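Local coordinates for sensor protein (Vibrio cholerae, PDB 3BY9) that senses C4-dicarboxylates such as succinate through the sensor domain of the membrane histidine kinase DctB, which probably passes the signal on by phosphorylating a histidine, at residues F119-T124 against L206-P211; G126-Y131 against M150-I155. All blocks are in the same frame, centred on the assembly; numbering follows the deposited sequence. Where two conformers were deposited one is given.

Contact 1 (F119-T124 against L206-P211)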
loop_
_atom_site.group_PDB
_atom_site.type_symbol
_atom_site.label_atom_id
_atom_site.label_comp_id
_atom_site.label_asym_id
_atom_site.label_seq_id
_atom_site.Cartn_x
_atom_site.Cartn_y
_atom_site.Cartn_z
ATOM N N PHE A 119 2.032 -3.009 0.389
ATOM C CA PHE A 119 1.072 -2.233 -0.424
ATOM C C PHE A 119 1.187 -2.802 -1.825
ATOM O O PHE A 119 2.260 -3.285 -2.214
ATOM C CB PHE A 119 1.374 -0.697 -0.396
ATOM C CG PHE A 119 2.794 -0.343 -0.728
ATOM C CD1 PHE A 119 3.194 -0.192 -2.049
ATOM C CD2 PHE A 119 3.736 -0.189 0.281
ATOM C CE1 PHE A 119 4.544 0.114 -2.362
ATOM C CE2 PHE A 119 5.073 0.111 -0.031
ATOM C CZ PHE A 119 5.461 0.260 -1.357
ATOM N N ALA A 120 0.082 -2.794 -2.574
ATOM C CA ALA A 120 0.108 -3.383 -3.884
ATOM C C ALA A 120 -1.140 -3.049 -4.661
ATOM O O ALA A 120 -2.114 -2.530 -4.110
ATOM C CB ALA A 120 0.140 -4.914 -3.744
ATOM N N LEU A 121 -1.082 -3.420 -5.949
ATOM C CA LEU A 121 -2.276 -3.350 -6.804
ATOM C C LEU A 121 -2.926 -4.721 -6.664
ATOM O O LEU A 121 -2.297 -5.741 -6.949
ATOM C CB LEU A 121 -1.869 -3.117 -8.276
ATOM C CG LEU A 121 -3.057 -3.233 -9.255
ATOM C CD1 LEU A 121 -4.095 -2.129 -9.017
ATOM C CD2 LEU A 121 -2.522 -3.068 -10.689
ATOM N N GLY A 122 -4.170 -4.760 -6.159
ATOM C CA GLY A 122 -4.884 -6.006 -5.921
ATOM C C GLY A 122 -5.112 -6.867 -7.154
ATOM O O GLY A 122 -5.631 -6.396 -8.154
ATOM N N SER A 123 -4.784 -8.160 -7.027
ATOM C CA SER A 123 -4.878 -9.083 -8.147
ATOM C C SER A 123 -6.266 -9.538 -8.526
ATOM O O SER A 123 -6.509 -9.860 -9.687
ATOM C CB SER A 123 -4.025 -10.320 -7.875
ATOM O OG SER A 123 -4.608 -11.086 -6.845
ATOM N N THR A 124 -7.170 -9.606 -7.569
ATOM C CA THR A 124 -8.518 -10.083 -7.893
ATOM C C THR A 124 -9.417 -8.891 -8.074
ATOM O O THR A 124 -10.256 -8.847 -8.998
ATOM C CB THR A 124 -9.059 -10.967 -6.757
ATOM O OG1 THR A 124 -8.195 -12.111 -6.574
ATOM C CG2 THR A 124 -10.480 -11.449 -7.085
ATOM N N LEU A 206 1.175 -6.100 -10.358
ATOM C CA LEU A 206 0.708 -7.084 -11.324
ATOM C C LEU A 206 1.544 -6.947 -12.610
ATOM O O LEU A 206 2.794 -6.881 -12.513
ATOM C CB LEU A 206 -0.771 -6.907 -11.595
ATOM C CG LEU A 206 -1.612 -6.889 -10.278
ATOM C CD1 LEU A 206 -3.096 -6.753 -10.533
ATOM C CD2 LEU A 206 -1.343 -8.147 -9.462
ATOM N N ASP A 207 0.872 -6.908 -13.772
ATOM C CA ASP A 207 1.588 -6.768 -15.063
ATOM C C ASP A 207 1.538 -5.330 -15.594
ATOM O O ASP A 207 1.592 -5.087 -16.823
ATOM C CB ASP A 207 0.968 -7.669 -16.135
ATOM C CG ASP A 207 1.025 -9.135 -15.793
ATOM O OD1 ASP A 207 2.011 -9.577 -15.175
ATOM O OD2 ASP A 207 0.089 -9.867 -16.196
ATOM N N SER A 208 1.452 -4.379 -14.686
ATOM C CA SER A 208 1.376 -2.985 -15.077
ATOM C C SER A 208 2.603 -2.535 -15.789
ATOM O O SER A 208 3.722 -2.853 -15.383
ATOM C CB SER A 208 1.230 -2.040 -13.845
ATOM O OG SER A 208 0.036 -2.276 -13.141
ATOM N N PRO A 209 2.418 -1.829 -16.919
ATOM C CA PRO A 209 3.613 -1.342 -17.604
ATOM C C PRO A 209 4.021 -0.225 -16.642
ATOM O O PRO A 209 3.153 0.416 -16.023
ATOM C CB PRO A 209 3.058 -0.763 -18.899
ATOM C CG PRO A 209 1.949 -1.712 -19.226
ATOM C CD PRO A 209 1.292 -1.979 -17.861
ATOM N N ILE A 210 5.308 -0.011 -16.474
ATOM C CA ILE A 210 5.765 1.046 -15.580
ATOM C C ILE A 210 6.506 2.056 -16.482
ATOM O O ILE A 210 7.700 1.954 -16.682
ATOM C CB ILE A 210 6.749 0.475 -14.564
ATOM C CG1 ILE A 210 6.094 -0.704 -13.804
ATOM C CG2 ILE A 210 7.237 1.580 -13.591
ATOM C CD1 ILE A 210 4.924 -0.335 -12.860
ATOM N N PRO A 211 5.789 3.051 -17.018
ATOM C CA PRO A 211 6.482 4.024 -17.872
ATOM C C PRO A 211 7.238 4.961 -16.965
ATOM O O PRO A 211 6.989 5.014 -15.756
ATOM C CB PRO A 211 5.351 4.801 -18.564
ATOM C CG PRO A 211 4.114 4.048 -18.298
ATOM C CD PRO A 211 4.334 3.273 -17.011
#

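Contact 2 (G126-Y131 against M150-I155)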
loop_
_atom_site.group_PDB
_atom_site.type_symbol
_atom_site.label_atom_id
_atom_site.label_comp_id
_atom_site.label_asym_id
_atom_site.label_seq_id
_atom_site.Cartn_x
_atom_site.Cartn_y
_atom_site.Cartn_z
ATOM N N GLY A 126 -8.322 -5.583 -8.573
ATOM C CA GLY A 126 -7.847 -4.539 -9.475
ATOM C C GLY A 126 -7.769 -3.189 -8.754
ATOM O O GLY A 126 -7.624 -2.101 -9.369
ATOM N N GLN A 127 -7.816 -3.226 -7.426
ATOM C CA GLN A 127 -7.783 -2.023 -6.616
ATOM C C GLN A 127 -6.541 -1.944 -5.756
ATOM O O GLN A 127 -6.148 -2.949 -5.141
ATOM C CB GLN A 127 -9.019 -1.990 -5.708
ATOM C CG GLN A 127 -10.334 -1.726 -6.486
ATOM C CD GLN A 127 -10.338 -0.353 -7.189
ATOM O OE1 GLN A 127 -10.141 0.691 -6.551
ATOM N NE2 GLN A 127 -10.566 -0.358 -8.505
ATOM N N ARG A 128 -5.912 -0.769 -5.682
ATOM C CA ARG A 128 -4.738 -0.677 -4.803
ATOM C C ARG A 128 -5.176 -0.812 -3.331
ATOM O O ARG A 128 -6.299 -0.464 -2.961
ATOM C CB ARG A 128 -4.091 0.718 -4.913
ATOM C CG ARG A 128 -3.392 1.023 -6.246
ATOM C CD ARG A 128 -2.949 2.495 -6.277
ATOM N NE ARG A 128 -4.128 3.366 -6.345
ATOM C CZ ARG A 128 -4.181 4.613 -5.878
ATOM N NH1 ARG A 128 -3.118 5.171 -5.312
ATOM N NH2 ARG A 128 -5.331 5.299 -5.922
ATOM N N GLY A 129 -4.254 -1.262 -2.486
ATOM C CA GLY A 129 -4.549 -1.338 -1.081
ATOM C C GLY A 129 -3.296 -1.338 -0.234
ATOM O O GLY A 129 -2.171 -1.500 -0.744
ATOM N N TYR A 130 -3.494 -1.083 1.057
ATOM C CA TYR A 130 -2.407 -1.224 2.007
ATOM C C TYR A 130 -2.877 -2.478 2.794
ATOM O O TYR A 130 -3.999 -2.516 3.299
ATOM C CB TYR A 130 -2.339 -0.043 2.958
ATOM C CG TYR A 130 -0.997 0.009 3.632
ATOM C CD1 TYR A 130 0.096 0.567 2.994
ATOM C CD2 TYR A 130 -0.804 -0.624 4.862
ATOM C CE1 TYR A 130 1.383 0.493 3.539
ATOM C CE2 TYR A 130 0.465 -0.701 5.426
ATOM C CZ TYR A 130 1.549 -0.153 4.771
ATOM O OH TYR A 130 2.821 -0.312 5.309
ATOM N N TYR A 131 -1.974 -3.442 2.970
ATOM C CA TYR A 131 -2.324 -4.703 3.599
ATOM C C TYR A 131 -1.618 -4.930 4.911
ATOM O O TYR A 131 -0.401 -4.695 4.998
ATOM C CB TYR A 131 -1.926 -5.877 2.667
ATOM C CG TYR A 131 -2.575 -5.872 1.286
ATOM C CD1 TYR A 131 -3.560 -6.784 0.954
ATOM C CD2 TYR A 131 -2.134 -4.994 0.283
ATOM C CE1 TYR A 131 -4.116 -6.841 -0.341
ATOM C CE2 TYR A 131 -2.680 -5.055 -1.008
ATOM C CZ TYR A 131 -3.652 -5.960 -1.307
ATOM O OH TYR A 131 -4.213 -5.992 -2.562
HETATM N N MSE A 150 -6.790 -2.169 3.286
HETATM C CA MSE A 150 -7.348 -0.812 3.421
HETATM C C MSE A 150 -7.280 -0.099 2.084
HETATM O O MSE A 150 -6.249 -0.129 1.418
HETATM C CB MSE A 150 -6.519 0.010 4.466
HETATM C CG MSE A 150 -7.176 1.337 4.792
HETATM SE SE MSE A 150 -5.799 2.505 5.630
HETATM C CE MSE A 150 -4.771 2.885 3.999
ATOM N N ASP A 151 -8.380 0.558 1.707
ATOM C CA ASP A 151 -8.453 1.343 0.469
ATOM C C ASP A 151 -7.603 2.575 0.770
ATOM O O ASP A 151 -7.522 3.007 1.924
ATOM C CB ASP A 151 -9.924 1.739 0.256
ATOM C CG ASP A 151 -10.146 2.580 -0.975
ATOM O OD1 ASP A 151 -10.071 2.026 -2.100
ATOM O OD2 ASP A 151 -10.403 3.800 -0.809
ATOM N N LEU A 152 -7.022 3.153 -0.271
ATOM C CA LEU A 152 -6.143 4.331 -0.112
ATOM C C LEU A 152 -6.816 5.685 -0.225
ATOM O O LEU A 152 -6.156 6.717 -0.063
ATOM C CB LEU A 152 -5.076 4.291 -1.164
ATOM C CG LEU A 152 -4.319 2.973 -1.150
ATOM C CD1 LEU A 152 -3.265 3.011 -2.222
ATOM C CD2 LEU A 152 -3.675 2.752 0.209
ATOM N N SER A 153 -8.103 5.719 -0.525
ATOM C CA SER A 153 -8.778 7.020 -0.698
ATOM C C SER A 153 -8.695 7.985 0.456
ATOM O O SER A 153 -8.460 9.172 0.239
ATOM C CB SER A 153 -10.262 6.817 -1.038
ATOM O OG SER A 153 -10.365 6.071 -2.237
ATOM N N ALA A 154 -8.892 7.518 1.686
ATOM C CA ALA A 154 -8.857 8.476 2.784
ATOM C C ALA A 154 -7.459 9.114 2.907
ATOM O O ALA A 154 -7.340 10.275 3.313
ATOM C CB ALA A 154 -9.293 7.803 4.116
ATOM N N ILE A 155 -6.406 8.367 2.564
ATOM C CA ILE A 155 -5.060 8.960 2.618
ATOM C C ILE A 155 -4.938 9.993 1.489
ATOM O O ILE A 155 -4.637 11.153 1.738
ATOM C CB ILE A 155 -3.937 7.902 2.447
ATOM C CG1 ILE A 155 -3.828 7.045 3.721
ATOM C CG2 ILE A 155 -2.568 8.586 2.185
ATOM C CD1 ILE A 155 -2.658 6.013 3.655
HETATM O O HOH W 1 -7.414 2.021 -2.925
#

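Contact 1 (F119-T124 against L206-P211)
Leu206 reaches across to Leu121 and the turn that follows it, and its side chain is the main partner in the contact. From CB the chain leaves with CG opposite the carbonyl carbon (chi1 -53°), which aims the fork at the end of strand 116-121. CG lies 3.6 Å from Leu121 O. Beyond it the two methyls part company: CD1 comes to 3.5 Å from Gly122 O and to 3.7 Å from Leu121 CD2, whereas CD2 lies 3.6 Å from Leu121 O and 3.8 Å from Ser123 CB. The two leucine side chains cross at about a right angle, with Leu206 CD1 set against both CG and CD2 of Leu121. Leu121 CD2 also meets Ser208 OG at 3.6 Å, a van der Waals contact of a methyl with a hydroxyl whose hydrogen bond goes to Tyr205 O. No hydrogen bond spans the two segments; leucine suits position 206 because its two methyls fill the angle between Leu121 and Ser123, while Leu121 O gets its hydrogen bond from Arg104 NH2. A loop of the second sheet's domain thus packs beside the turn whose backbone N atoms, those of Ser123 and Thr124, bind succinate in the first, PAS-like sensor domain.

Contact 2 (G126-Y131 against M150-I155)
Leu152 and Arg128 each carry CG opposite the carbonyl carbon (chi1 -54° for Leu152), and a bend at chi3 of Arg128 (-69°) turns its guanidinium so that Leu152 CD1 lies over one face. The same methyl rests 3.6 Å from Arg128 CB. Arginine suits this spot because its aliphatic part takes the leucine while NH1 reaches Glu156 in a salt bridge and Phe176 O in a hydrogen bond. Leu152 CD2 turns to the strand backbone, 3.9 Å from Tyr130 N. Tyr130 and Met150 form an antiparallel hydrogen-bonded pair at the open end of the beta hairpin of strands 128-138 and 141-150: Tyr130 N gives to Met150 O at 2.9 Å, and Met150 N returns a bond to Tyr130 O. Tyr131, on the sheet's other face, hydrogen-bonds succinate through its OH. Gly129 CA makes a CA-H...O contact with Met150 O at 3.3 Å; a side chain here would begin close against that oxygen. Selenomethionine CE of Met150 lies 3.9 Å from Tyr130 CB, and both side chains pack on Leu27. One water donates to Arg128 O and Asp151 OD1 and accepts from Leu152 N. Asp151 OD2 caps helix 153-157, taking Ser153 OG at 2.7 Å through its syn lone pair and Ser153 N from above the carboxylate plane.

After the long N-terminal helix and the first strands of the five-stranded sheet, the chain runs up strand 116-121 into the turn of contact 1, then doubles back at once into strand 128-138. Probable hydrogen bonds join the contacts there: Gly122 N to Gln127 O at 2.9 Å, and Gly129 N to Ala120 O. Contact 2 closes the whole hairpin of strands 128-138 and 141-150 at its open end, just before helix 153-157. The chain goes on through strand 165-169 of the four-stranded sheet and helix 193-202 before 206-211 returns to close contact 1. Contact 2 is therefore nested within contact 1: one joins the two strands of a hairpin, the other brings the two sheet domains together.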